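Local atomic coordinates of protein similar to metal-dependent hydrolase (Staphylococcus aureus subsp. aureus Mu50, PDB entry 3ESH), a protein that probably acts as a metal-dependent hydrolase of the metallo-beta-lactamase superfamily, with a substrate that has not been established. Residues N45-P50 against I271-L276; G69-K74 against H113-T118; Q180-H185 against H189-I194; L217-Y222 against Q228-K233. All blocks are in the same frame, centred on the assembly; numbering follows the deposited sequence.

Interaction 1: N45-P50 against I271-L276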
loop_
_atom_site.group_PDB
_atom_site.type_symbol
_atom_site.label_atom_id
_atom_site.label_comp_id
_atom_site.label_asym_id
_atom_site.label_seq_id
_atom_site.Cartn_x
_atom_site.Cartn_y
_atom_site.Cartn_z
ATOM N N ASN A 45 -31.937 12.334 18.265
ATOM C CA ASN A 45 -32.782 12.331 17.087
ATOM C C ASN A 45 -32.072 12.787 15.830
ATOM O O ASN A 45 -31.563 13.907 15.768
ATOM C CB ASN A 45 -34.010 13.204 17.311
ATOM C CG ASN A 45 -35.054 12.999 16.247
ATOM O OD1 ASN A 45 -35.580 11.897 16.095
ATOM N ND2 ASN A 45 -35.355 14.055 15.489
ATOM N N LEU A 46 -32.063 11.922 14.818
ATOM C CA LEU A 46 -31.413 12.228 13.557
ATOM C C LEU A 46 -32.321 12.144 12.344
ATOM O O LEU A 46 -32.617 11.053 11.849
ATOM C CB LEU A 46 -30.224 11.296 13.317
ATOM C CG LEU A 46 -29.003 11.352 14.237
ATOM C CD1 LEU A 46 -28.085 10.219 13.852
ATOM C CD2 LEU A 46 -28.284 12.697 14.121
ATOM N N PRO A 47 -32.781 13.298 11.843
ATOM C CA PRO A 47 -33.645 13.278 10.667
ATOM C C PRO A 47 -32.860 12.670 9.492
ATOM O O PRO A 47 -31.630 12.749 9.448
ATOM C CB PRO A 47 -33.934 14.759 10.408
ATOM C CG PRO A 47 -33.831 15.364 11.757
ATOM C CD PRO A 47 -32.656 14.660 12.385
ATOM N N THR A 48 -33.582 12.061 8.558
ATOM C CA THR A 48 -32.970 11.519 7.353
ATOM C C THR A 48 -33.694 12.294 6.243
ATOM O O THR A 48 -34.635 11.793 5.626
ATOM C CB THR A 48 -33.216 10.000 7.214
ATOM O OG1 THR A 48 -34.630 9.743 7.169
ATOM C CG2 THR A 48 -32.609 9.245 8.393
ATOM N N HIS A 49 -33.257 13.536 6.032
ATOM C CA HIS A 49 -33.867 14.436 5.051
ATOM C C HIS A 49 -33.040 14.671 3.786
ATOM O O HIS A 49 -32.076 15.432 3.788
ATOM C CB HIS A 49 -34.167 15.801 5.693
ATOM C CG HIS A 49 -35.160 15.756 6.817
ATOM N ND1 HIS A 49 -35.961 14.666 7.072
ATOM C CD2 HIS A 49 -35.471 16.680 7.759
ATOM C CE1 HIS A 49 -36.722 14.917 8.128
ATOM N NE2 HIS A 49 -36.442 16.130 8.562
ATOM N N PRO A 50 -33.416 14.024 2.676
ATOM C CA PRO A 50 -32.644 14.236 1.450
ATOM C C PRO A 50 -32.584 15.701 1.023
ATOM O O PRO A 50 -33.437 16.497 1.386
ATOM C CB PRO A 50 -33.364 13.350 0.447
ATOM C CG PRO A 50 -33.777 12.190 1.306
ATOM C CD PRO A 50 -34.353 12.900 2.518
ATOM N N ILE A 271 -29.604 28.274 9.283
ATOM C CA ILE A 271 -30.909 28.177 8.638
ATOM C C ILE A 271 -31.661 27.047 9.326
ATOM O O ILE A 271 -31.266 25.879 9.244
ATOM C CB ILE A 271 -30.787 27.884 7.141
ATOM C CG1 ILE A 271 -30.208 29.110 6.425
ATOM C CG2 ILE A 271 -32.156 27.533 6.567
ATOM C CD1 ILE A 271 -30.184 28.987 4.912
ATOM N N LEU A 272 -32.737 27.400 10.021
ATOM C CA LEU A 272 -33.518 26.413 10.750
ATOM C C LEU A 272 -34.220 25.374 9.872
ATOM O O LEU A 272 -34.599 25.640 8.734
ATOM C CB LEU A 272 -34.534 27.123 11.651
ATOM C CG LEU A 272 -33.927 27.992 12.765
ATOM C CD1 LEU A 272 -35.025 28.529 13.677
ATOM C CD2 LEU A 272 -32.938 27.165 13.584
ATOM N N ARG A 273 -34.366 24.178 10.419
ATOM C CA ARG A 273 -35.019 23.076 9.730
ATOM C C ARG A 273 -36.452 22.959 10.236
ATOM O O ARG A 273 -36.738 22.242 11.194
ATOM C CB ARG A 273 -34.244 21.782 9.990
ATOM C CG ARG A 273 -35.037 20.498 9.812
ATOM C CD ARG A 273 -34.107 19.307 9.641
ATOM N NE ARG A 273 -33.845 19.095 8.228
ATOM C CZ ARG A 273 -32.659 18.811 7.709
ATOM N NH1 ARG A 273 -31.590 18.698 8.483
ATOM N NH2 ARG A 273 -32.557 18.656 6.395
ATOM N N GLU A 274 -37.349 23.692 9.587
ATOM C CA GLU A 274 -38.762 23.692 9.951
ATOM C C GLU A 274 -39.453 22.418 9.466
ATOM O O GLU A 274 -40.054 22.391 8.387
ATOM C CB GLU A 274 -39.455 24.920 9.351
ATOM C CG GLU A 274 -39.845 25.989 10.368
ATOM C CD GLU A 274 -38.651 26.584 11.094
ATOM O OE1 GLU A 274 -37.820 27.245 10.436
ATOM O OE2 GLU A 274 -38.548 26.390 12.326
ATOM N N THR A 275 -39.357 21.367 10.271
ATOM C CA THR A 275 -39.965 20.088 9.938
ATOM C C THR A 275 -41.373 20.002 10.526
ATOM O O THR A 275 -41.573 20.172 11.732
ATOM C CB THR A 275 -39.122 18.907 10.481
ATOM O OG1 THR A 275 -37.761 19.058 10.060
ATOM C CG2 THR A 275 -39.652 17.587 9.952
ATOM N N LEU A 276 -42.346 19.743 9.656
ATOM C CA LEU A 276 -43.745 19.621 10.065
ATOM C C LEU A 276 -43.937 18.371 10.914
ATOM O O LEU A 276 -43.410 17.296 10.596
ATOM C CB LEU A 276 -44.652 19.543 8.833
ATOM C CG LEU A 276 -44.947 20.833 8.054
ATOM C CD1 LEU A 276 -43.662 21.592 7.728
ATOM C CD2 LEU A 276 -45.699 20.465 6.787
HETATM O O HOH W 1 -31.288 17.601 4.528
#
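His49 and Arg273 meet at an angle: the imidazole brings its CD2 edge up to the guanidinium, which offers one of its faces. The two planes stand 72° apart and NE of Arg273 lies in the plane of the ring, so the histidine is not stacked on the cation. Packing is close on this side. CB of His49 comes within 3.4 Å of Arg273 NH2, although the modelled 2.9 Å between His49 CD2 and Arg273 NE is doubtfully short. Pro47 braces the imidazole from its own segment, its CB over the middle of the ring, 3.4 Å above the plane; a rigid, apolar proline ring suits that place. Arginine suits the other segment because its chain is long enough to span the gap. With CG anti to the backbone N (chi1 158°) and a bend at chi3, it reaches the histidine and still leads its NH1 to the carbonyl of Asp252, while Tyr10 makes a cation-pi contact with it. A water modelled between His49 O and Arg273 NH2 bridges the segments, but its distances are too short to trust in detail.

Towards Thr275, which is partly exposed, the contact slackens. Thr275 OG1 stays 3.5 Å from His49 NE2 without a hydrogen bond, and its CG2 touches the same nitrogen at 3.8 Å.

The backbones do not pair with each other. Strand 43-47 is held by strand 15-19, His49 bonds through its backbone to Tyr250, and strand 269-272 runs along 255-259 at the edge of a mixed sheet; the two side chains join the ends of these elements.

Interaction 2: G69-K74 against H113-T118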
loop_
_atom_site.group_PDB
_atom_site.type_symbol
_atom_site.label_atom_id
_atom_site.label_comp_id
_atom_site.label_asym_id
_atom_site.label_seq_id
_atom_site.Cartn_x
_atom_site.Cartn_y
_atom_site.Cartn_z
ATOM N N GLY A 69 -42.347 1.445 3.997
ATOM C CA GLY A 69 -42.509 0.001 4.024
ATOM C C GLY A 69 -41.216 -0.801 3.892
ATOM O O GLY A 69 -41.266 -2.025 3.817
ATOM N N LYS A 70 -40.063 -0.128 3.868
ATOM C CA LYS A 70 -38.764 -0.801 3.734
ATOM C C LYS A 70 -38.229 -1.423 5.026
ATOM O O LYS A 70 -37.787 -2.574 5.032
ATOM C CB LYS A 70 -37.729 0.180 3.170
ATOM C CG LYS A 70 -38.013 0.615 1.737
ATOM C CD LYS A 70 -37.956 -0.573 0.776
ATOM C CE LYS A 70 -36.552 -1.143 0.653
ATOM N NZ LYS A 70 -35.744 -0.382 -0.324
ATOM N N LEU A 71 -38.252 -0.650 6.107
ATOM C CA LEU A 71 -37.788 -1.139 7.398
ATOM C C LEU A 71 -38.883 -2.018 7.976
ATOM O O LEU A 71 -40.064 -1.744 7.789
ATOM C CB LEU A 71 -37.503 0.027 8.360
ATOM C CG LEU A 71 -36.160 0.769 8.276
ATOM C CD1 LEU A 71 -35.937 1.291 6.884
ATOM C CD2 LEU A 71 -36.149 1.913 9.280
ATOM N N SER A 72 -38.494 -3.083 8.662
ATOM C CA SER A 72 -39.476 -3.964 9.264
ATOM C C SER A 72 -40.027 -3.285 10.512
ATOM O O SER A 72 -39.672 -2.146 10.830
ATOM C CB SER A 72 -38.831 -5.290 9.658
ATOM O OG SER A 72 -38.171 -5.168 10.907
ATOM N N GLU A 73 -40.893 -3.996 11.222
ATOM C CA GLU A 73 -41.501 -3.472 12.434
ATOM C C GLU A 73 -40.444 -3.455 13.524
ATOM O O GLU A 73 -40.389 -2.533 14.337
ATOM C CB GLU A 73 -42.667 -4.367 12.849
ATOM C CG GLU A 73 -43.969 -3.632 13.136
ATOM C CD GLU A 73 -44.348 -2.634 12.047
ATOM O OE1 GLU A 73 -44.106 -2.922 10.854
ATOM O OE2 GLU A 73 -44.903 -1.565 12.391
ATOM N N LYS A 74 -39.594 -4.474 13.525
ATOM C CA LYS A 74 -38.538 -4.581 14.509
ATOM C C LYS A 74 -37.481 -3.510 14.278
ATOM O O LYS A 74 -36.909 -2.970 15.228
ATOM C CB LYS A 74 -37.897 -5.963 14.441
ATOM C CG LYS A 74 -36.932 -6.246 15.569
ATOM C CD LYS A 74 -36.444 -7.681 15.517
ATOM C CE LYS A 74 -35.512 -7.998 16.675
ATOM N NZ LYS A 74 -35.105 -9.428 16.647
ATOM N N HIS A 113 -29.505 6.157 4.594
ATOM C CA HIS A 113 -29.413 6.985 3.389
ATOM C C HIS A 113 -29.975 6.329 2.124
ATOM O O HIS A 113 -30.451 7.022 1.229
ATOM C CB HIS A 113 -27.949 7.374 3.098
ATOM C CG HIS A 113 -27.334 8.292 4.120
ATOM N ND1 HIS A 113 -27.181 7.944 5.448
ATOM C CD2 HIS A 113 -26.829 9.540 4.003
ATOM C CE1 HIS A 113 -26.611 8.939 6.106
ATOM N NE2 HIS A 113 -26.388 9.921 5.253
ATOM N N ALA A 114 -29.932 5.001 2.058
ATOM C CA ALA A 114 -30.377 4.292 0.861
ATOM C C ALA A 114 -31.679 3.490 0.913
ATOM O O ALA A 114 -32.165 3.041 -0.122
ATOM C CB ALA A 114 -29.251 3.394 0.384
ATOM N N ALA A 115 -32.258 3.313 2.092
ATOM C CA ALA A 115 -33.502 2.544 2.185
ATOM C C ALA A 115 -34.635 3.092 1.319
ATOM O O ALA A 115 -35.442 2.329 0.780
ATOM C CB ALA A 115 -33.955 2.454 3.620
ATOM N N GLY A 116 -34.695 4.412 1.185
ATOM C CA GLY A 116 -35.748 5.023 0.394
ATOM C C GLY A 116 -35.503 5.024 -1.106
ATOM O O GLY A 116 -36.170 5.749 -1.836
ATOM N N LEU A 117 -34.548 4.220 -1.568
ATOM C CA LEU A 117 -34.238 4.152 -2.997
ATOM C C LEU A 117 -35.216 3.279 -3.779
ATOM O O LEU A 117 -35.408 3.473 -4.982
ATOM C CB LEU A 117 -32.808 3.644 -3.226
ATOM C CG LEU A 117 -31.698 4.699 -3.126
ATOM C CD1 LEU A 117 -30.336 4.055 -3.389
ATOM C CD2 LEU A 117 -31.988 5.821 -4.127
ATOM N N THR A 118 -35.826 2.313 -3.108
ATOM C CA THR A 118 -36.776 1.431 -3.756
ATOM C C THR A 118 -37.951 1.182 -2.834
ATOM O O THR A 118 -37.871 1.423 -1.633
ATOM C CB THR A 118 -36.157 0.062 -4.066
ATOM O OG1 THR A 118 -35.870 -0.615 -2.837
ATOM C CG2 THR A 118 -34.887 0.219 -4.882
HETATM O O HOH W 2 -33.398 0.581 -1.040
#
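Lys70 lays its aliphatic chain over the carbonyls at the far end of residues 113-118, with CG 3.2 Å from Ala115 O and CD 3.1 Å from Thr118 O. The chain is curled at chi2, chi3 and chi4, all turned the same way (-63°, -67° and -83°), which folds the ammonium group back onto these acceptors. NZ donates to Ala115 O at 2.9 Å, tilted modestly from the carbonyl plane, and to Thr118 OG1, at a modelled 2.5 Å that is doubtfully short. A third bond, 3.1 Å to Thr118 O, arrives well above the carbonyl plane and so makes poor use of a lone pair. Water 2 also accepts from NZ and donates to Ala114 O. Four partners therefore compete for the three protons of the ammonium group. A lysine suits this place because it is long, flexible and able to satisfy several buried carbonyls at once.

Residues 113-118 begin with His113, the last histidine of the HxHxDH motif of the metallo-beta-lactamase superfamily, to which His108 and His110 also belong; in relatives its residues bind metal.

Beside the polar grip lies a small apolar patch. Leu71 CD1 packs against Ala115 CB at 4.0 Å, and the CB atoms of Lys70 and Ala115 are 4.4 Å apart, an approach that a side chain as small as alanine permits. Just beyond, Ser72 stands at the N-cap of helix 73-78, its OG bonded to Gln75 N, and the Lys70 carbonyl accepts from Lys155 NZ.

Interaction 3: Q180-H185 against H189-I194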
loop_
_atom_site.group_PDB
_atom_site.type_symbol
_atom_site.label_atom_id
_atom_site.label_comp_id
_atom_site.label_asym_id
_atom_site.label_seq_id
_atom_site.Cartn_x
_atom_site.Cartn_y
_atom_site.Cartn_z
ATOM N N GLN A 180 -17.001 14.103 -4.516
ATOM C CA GLN A 180 -15.601 13.820 -4.199
ATOM C C GLN A 180 -15.378 12.768 -3.106
ATOM O O GLN A 180 -15.812 12.919 -1.964
ATOM C CB GLN A 180 -14.919 15.131 -3.816
ATOM C CG GLN A 180 -13.459 15.005 -3.503
ATOM C CD GLN A 180 -12.845 16.345 -3.142
ATOM O OE1 GLN A 180 -11.811 16.408 -2.469
ATOM N NE2 GLN A 180 -13.477 17.430 -3.595
ATOM N N HIS A 181 -14.689 11.703 -3.478
ATOM C CA HIS A 181 -14.383 10.591 -2.577
ATOM C C HIS A 181 -13.629 11.068 -1.338
ATOM O O HIS A 181 -12.520 11.570 -1.450
ATOM C CB HIS A 181 -13.538 9.551 -3.331
ATOM C CG HIS A 181 -13.223 8.320 -2.535
ATOM N ND1 HIS A 181 -14.130 7.726 -1.690
ATOM C CD2 HIS A 181 -12.126 7.528 -2.530
ATOM C CE1 HIS A 181 -13.608 6.615 -1.198
ATOM N NE2 HIS A 181 -12.394 6.471 -1.694
ATOM N N SER A 182 -14.226 10.910 -0.159
ATOM C CA SER A 182 -13.574 11.349 1.068
ATOM C C SER A 182 -13.107 10.188 1.924
ATOM O O SER A 182 -12.041 10.247 2.521
ATOM C CB SER A 182 -14.501 12.229 1.911
ATOM O OG SER A 182 -15.409 11.458 2.662
ATOM N N GLY A 183 -13.898 9.129 1.977
ATOM C CA GLY A 183 -13.534 7.999 2.797
ATOM C C GLY A 183 -13.787 8.388 4.232
ATOM O O GLY A 183 -14.445 9.389 4.491
ATOM N N GLY A 184 -13.277 7.609 5.176
ATOM C CA GLY A 184 -13.472 7.958 6.571
ATOM C C GLY A 184 -14.656 7.267 7.193
ATOM O O GLY A 184 -14.505 6.177 7.750
ATOM N N HIS A 185 -15.828 7.886 7.117
ATOM C CA HIS A 185 -17.034 7.278 7.677
ATOM C C HIS A 185 -17.252 5.938 7.008
ATOM O O HIS A 185 -17.674 4.957 7.618
ATOM C CB HIS A 185 -18.252 8.152 7.385
ATOM C CG HIS A 185 -19.541 7.569 7.866
ATOM N ND1 HIS A 185 -19.923 7.595 9.189
ATOM C CD2 HIS A 185 -20.527 6.916 7.203
ATOM C CE1 HIS A 185 -21.088 6.989 9.320
ATOM N NE2 HIS A 185 -21.477 6.566 8.131
ATOM N N HIS A 189 -17.136 6.647 1.223
ATOM C CA HIS A 189 -17.905 7.840 1.530
ATOM C C HIS A 189 -17.528 9.010 0.636
ATOM O O HIS A 189 -16.350 9.232 0.344
ATOM C CB HIS A 189 -17.734 8.214 2.992
ATOM C CG HIS A 189 -18.593 9.362 3.421
ATOM N ND1 HIS A 189 -18.280 10.671 3.135
ATOM C CD2 HIS A 189 -19.753 9.391 4.120
ATOM C CE1 HIS A 189 -19.208 11.464 3.642
ATOM N NE2 HIS A 189 -20.109 10.711 4.245
ATOM N N THR A 190 -18.552 9.763 0.229
ATOM C CA THR A 190 -18.415 10.898 -0.673
ATOM C C THR A 190 -19.059 12.195 -0.153
ATOM O O THR A 190 -20.065 12.167 0.552
ATOM C CB THR A 190 -19.047 10.529 -2.063
ATOM O OG1 THR A 190 -18.386 9.376 -2.600
ATOM C CG2 THR A 190 -18.931 11.677 -3.059
ATOM N N ILE A 191 -18.468 13.334 -0.497
ATOM C CA ILE A 191 -19.019 14.622 -0.109
ATOM C C ILE A 191 -19.406 15.331 -1.402
ATOM O O ILE A 191 -18.881 15.023 -2.458
ATOM C CB ILE A 191 -17.996 15.479 0.676
ATOM C CG1 ILE A 191 -16.818 15.847 -0.211
ATOM C CG2 ILE A 191 -17.481 14.700 1.885
ATOM C CD1 ILE A 191 -16.126 17.086 0.231
ATOM N N ILE A 192 -20.320 16.284 -1.331
ATOM C CA ILE A 192 -20.768 16.983 -2.533
ATOM C C ILE A 192 -20.732 18.500 -2.359
ATOM O O ILE A 192 -21.084 19.027 -1.303
ATOM C CB ILE A 192 -22.209 16.531 -2.898
ATOM C CG1 ILE A 192 -22.230 15.007 -3.080
ATOM C CG2 ILE A 192 -22.676 17.219 -4.158
ATOM C CD1 ILE A 192 -23.602 14.364 -2.958
ATOM N N THR A 193 -20.294 19.203 -3.395
ATOM C CA THR A 193 -20.230 20.656 -3.357
ATOM C C THR A 193 -21.105 21.242 -4.463
ATOM O O THR A 193 -21.217 20.669 -5.548
ATOM C CB THR A 193 -18.785 21.172 -3.545
ATOM O OG1 THR A 193 -18.246 20.643 -4.756
ATOM C CG2 THR A 193 -17.905 20.752 -2.382
ATOM N N ILE A 194 -21.721 22.384 -4.176
ATOM C CA ILE A 194 -22.585 23.065 -5.129
ATOM C C ILE A 194 -22.079 24.488 -5.325
ATOM O O ILE A 194 -21.831 25.196 -4.353
ATOM C CB ILE A 194 -24.025 23.121 -4.600
ATOM C CG1 ILE A 194 -24.416 21.758 -4.041
ATOM C CG2 ILE A 194 -24.978 23.497 -5.713
ATOM C CD1 ILE A 194 -25.764 21.724 -3.369
#
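His189 leans over the turn formed by residues 182-185. Its CB lies 3.8 Å from Gly183 O; from there CG leads to a ring whose ND1 and CD2 meet different partners. ND1 donates to Ser182 OG over 3.0 Å, the oxygen sitting 22° out of the ring plane. CD2 packs at 3.8 Å on CB of His185, and at the tip NE2 has a weak bond to the backbone N of Asp206. Ser182 is suited to receive ND1 because its hydroxyl passes its own proton on to Gly183 O, in the carbonyl plane and on a lone pair. With OG between the backbone N and the carbonyl carbon (chi1 81°), one small side chain serves both bonds.

Strands 177-181 and 190-196 form an antiparallel beta hairpin here. Gln180 and Ile191 are a hydrogen-bonded pair, with Gln180 N to Ile191 O at 2.9 Å, and His181 and Thr190 a non-hydrogen-bonded one. Where the pairing ends, His189 O takes two backbone donors, Ser182 N at 2.8 Å and Gly183 N at 2.9 Å. Gly183 and Gly184 both have positive phi, which glycine tolerates readily, and at Gly184 a CB would also crowd the carbonyl O of Gly183.

The sharp loop presents His185 towards His110 and Asp206, a grouping consistent with a metal site of the kind this superfamily uses, vacant in this model. Asp223 OD1 accepts from His185 ND1 and would position that ring as a second-shell residue. Ile191 CG2 rests on Ser182 CB at 3.9 Å, beside the hydroxyl that receives ND1.

Interaction 4: L217-Y222 against Q228-K233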
loop_
_atom_site.group_PDB
_atom_site.type_symbol
_atom_site.label_atom_id
_atom_site.label_comp_id
_atom_site.label_asym_id
_atom_site.label_seq_id
_atom_site.Cartn_x
_atom_site.Cartn_y
_atom_site.Cartn_z
ATOM N N LEU A 217 -11.987 16.351 15.658
ATOM C CA LEU A 217 -11.793 15.204 16.541
ATOM C C LEU A 217 -13.104 14.527 16.956
ATOM O O LEU A 217 -13.099 13.413 17.486
ATOM C CB LEU A 217 -11.028 15.622 17.790
ATOM C CG LEU A 217 -9.595 16.116 17.567
ATOM C CD1 LEU A 217 -8.967 16.499 18.897
ATOM C CD2 LEU A 217 -8.778 15.045 16.865
ATOM N N TRP A 218 -14.226 15.194 16.722
ATOM C CA TRP A 218 -15.522 14.650 17.092
ATOM C C TRP A 218 -16.140 13.847 15.946
ATOM O O TRP A 218 -17.023 14.339 15.246
ATOM C CB TRP A 218 -16.470 15.788 17.503
ATOM C CG TRP A 218 -16.162 16.412 18.854
ATOM C CD1 TRP A 218 -14.925 16.659 19.384
ATOM C CD2 TRP A 218 -17.111 16.915 19.807
ATOM N NE1 TRP A 218 -15.047 17.283 20.604
ATOM C CE2 TRP A 218 -16.377 17.456 20.887
ATOM C CE3 TRP A 218 -18.507 16.968 19.851
ATOM C CZ2 TRP A 218 -16.988 18.038 21.992
ATOM C CZ3 TRP A 218 -19.122 17.552 20.956
ATOM C CH2 TRP A 218 -18.358 18.081 22.009
ATOM N N VAL A 219 -15.671 12.612 15.755
ATOM C CA VAL A 219 -16.200 11.753 14.702
ATOM C C VAL A 219 -17.011 10.610 15.311
ATOM O O VAL A 219 -16.758 10.194 16.442
ATOM C CB VAL A 219 -15.066 11.166 13.823
ATOM C CG1 VAL A 219 -14.288 12.280 13.179
ATOM C CG2 VAL A 219 -14.144 10.283 14.656
ATOM N N THR A 220 -17.988 10.101 14.569
ATOM C CA THR A 220 -18.817 9.014 15.080
ATOM C C THR A 220 -18.004 7.722 15.206
ATOM O O THR A 220 -16.961 7.558 14.553
ATOM C CB THR A 220 -20.020 8.715 14.158
ATOM O OG1 THR A 220 -19.604 7.858 13.094
ATOM C CG2 THR A 220 -20.582 10.002 13.578
ATOM N N ALA A 221 -18.483 6.805 16.049
ATOM C CA ALA A 221 -17.814 5.529 16.225
ATOM C C ALA A 221 -18.130 4.630 15.018
ATOM O O ALA A 221 -17.489 3.591 14.816
ATOM C CB ALA A 221 -18.282 4.871 17.490
ATOM N N TYR A 222 -19.119 5.043 14.222
ATOM C CA TYR A 222 -19.529 4.303 13.023
ATOM C C TYR A 222 -18.459 4.385 11.950
ATOM O O TYR A 222 -18.343 3.489 11.107
ATOM C CB TYR A 222 -20.832 4.866 12.451
ATOM C CG TYR A 222 -22.052 4.641 13.315
ATOM C CD1 TYR A 222 -22.483 3.354 13.627
ATOM C CD2 TYR A 222 -22.768 5.716 13.834
ATOM C CE1 TYR A 222 -23.598 3.139 14.441
ATOM C CE2 TYR A 222 -23.888 5.516 14.647
ATOM C CZ TYR A 222 -24.292 4.221 14.944
ATOM O OH TYR A 222 -25.381 4.017 15.750
ATOM N N GLN A 228 -8.950 8.814 8.800
ATOM C CA GLN A 228 -9.157 9.453 7.508
ATOM C C GLN A 228 -10.254 10.511 7.630
ATOM O O GLN A 228 -10.235 11.514 6.930
ATOM C CB GLN A 228 -9.529 8.395 6.453
ATOM C CG GLN A 228 -9.959 8.937 5.078
ATOM C CD GLN A 228 -8.833 9.628 4.332
ATOM O OE1 GLN A 228 -7.644 9.352 4.564
ATOM N NE2 GLN A 228 -9.195 10.513 3.408
ATOM N N SER A 229 -11.205 10.270 8.523
ATOM C CA SER A 229 -12.292 11.213 8.754
ATOM C C SER A 229 -11.711 12.503 9.309
ATOM O O SER A 229 -12.034 13.586 8.858
ATOM C CB SER A 229 -13.293 10.649 9.754
ATOM O OG SER A 229 -14.007 9.586 9.176
ATOM N N ILE A 230 -10.856 12.369 10.309
ATOM C CA ILE A 230 -10.226 13.515 10.919
ATOM C C ILE A 230 -9.377 14.246 9.870
ATOM O O ILE A 230 -9.436 15.471 9.752
ATOM C CB ILE A 230 -9.355 13.067 12.106
ATOM C CG1 ILE A 230 -10.262 12.430 13.164
ATOM C CG2 ILE A 230 -8.568 14.243 12.663
ATOM C CD1 ILE A 230 -9.528 11.666 14.237
ATOM N N ARG A 231 -8.598 13.494 9.102
ATOM C CA ARG A 231 -7.765 14.090 8.080
ATOM C C ARG A 231 -8.596 14.974 7.162
ATOM O O ARG A 231 -8.244 16.118 6.916
ATOM C CB ARG A 231 -7.070 13.013 7.246
ATOM C CG ARG A 231 -6.196 13.554 6.111
ATOM C CD ARG A 231 -5.656 12.410 5.243
ATOM N NE ARG A 231 -4.948 12.888 4.063
ATOM C CZ ARG A 231 -3.644 13.168 4.019
ATOM N NH1 ARG A 231 -2.887 13.013 5.103
ATOM N NH2 ARG A 231 -3.091 13.601 2.887
ATOM N N GLU A 232 -9.706 14.447 6.662
ATOM C CA GLU A 232 -10.572 15.205 5.750
ATOM C C GLU A 232 -11.202 16.425 6.419
ATOM O O GLU A 232 -11.210 17.515 5.850
ATOM C CB GLU A 232 -11.676 14.305 5.179
ATOM C CG GLU A 232 -11.167 13.145 4.363
ATOM C CD GLU A 232 -10.498 13.584 3.073
ATOM O OE1 GLU A 232 -11.184 14.156 2.198
ATOM O OE2 GLU A 232 -9.286 13.359 2.934
ATOM N N LYS A 233 -11.741 16.236 7.617
ATOM C CA LYS A 233 -12.360 17.327 8.359
ATOM C C LYS A 233 -11.343 18.416 8.694
ATOM O O LYS A 233 -11.649 19.603 8.580
ATOM C CB LYS A 233 -12.991 16.799 9.658
ATOM C CG LYS A 233 -14.198 15.887 9.437
ATOM C CD LYS A 233 -14.730 15.318 10.739
ATOM C CE LYS A 233 -15.387 16.378 11.581
ATOM N NZ LYS A 233 -15.862 15.788 12.863
#
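Lys233 NZ reaches over to residues 217-222 and ends among backbone carbonyls. It donates to His213 O and Asn215 O, earlier in the same loop, whereas Trp218 O, 3.0 Å from NZ, sits at too poor an angle for a hydrogen bond. A bend at chi3 (70°) in an otherwise extended chain carries the nitrogen there.

Val219 packs one methyl between loop and helix. Its CG1 touches Ser229 CB at 3.9 Å, Ile230 CG1 at 4.0 Å and Lys233 CD at 3.9 Å, so a compact branched side chain meets three residues along one side of helix 226-242. Further along, Leu217 CD2 approaches Ile230 CG2 at 4.3 Å, and Arg147 of a second subunit packs on both residues. Ser229 turns its hydroxyl to Asp223 OD2, while Thr220 OG1 bonds to OD1 of the same carboxylate, so two hydroxyls on opposite segments grip one acid.

The contact thus combines apolar packing, centred on Val219, with polar groups that find their partners in the connecting loops. Carbonyl dipoles converging on the buried Lys233 ammonium probably help to stabilise its positive charge.

All four contacts are largely buried, but they differ in kind. Interaction 3 alone is built on strand pairing and lies nearest the presumed metal site; interaction 1 joins the ends of two strands of different sheets by side chains and a water. Interactions 2 and 4 both set a lysine ammonium among backbone carbonyls beside an apolar patch, one at the end of the histidine motif and the other on helix 226-242. Interactions 3 and 4 touch directly, through a probable hydrogen bond from Gln228 NE2 to Ser182 O, and both draw on Asp223. Interaction 4 is also the one that reaches other subunits, whereas interactions 1 and 2, about 18 Å apart between centres, stay within the chain.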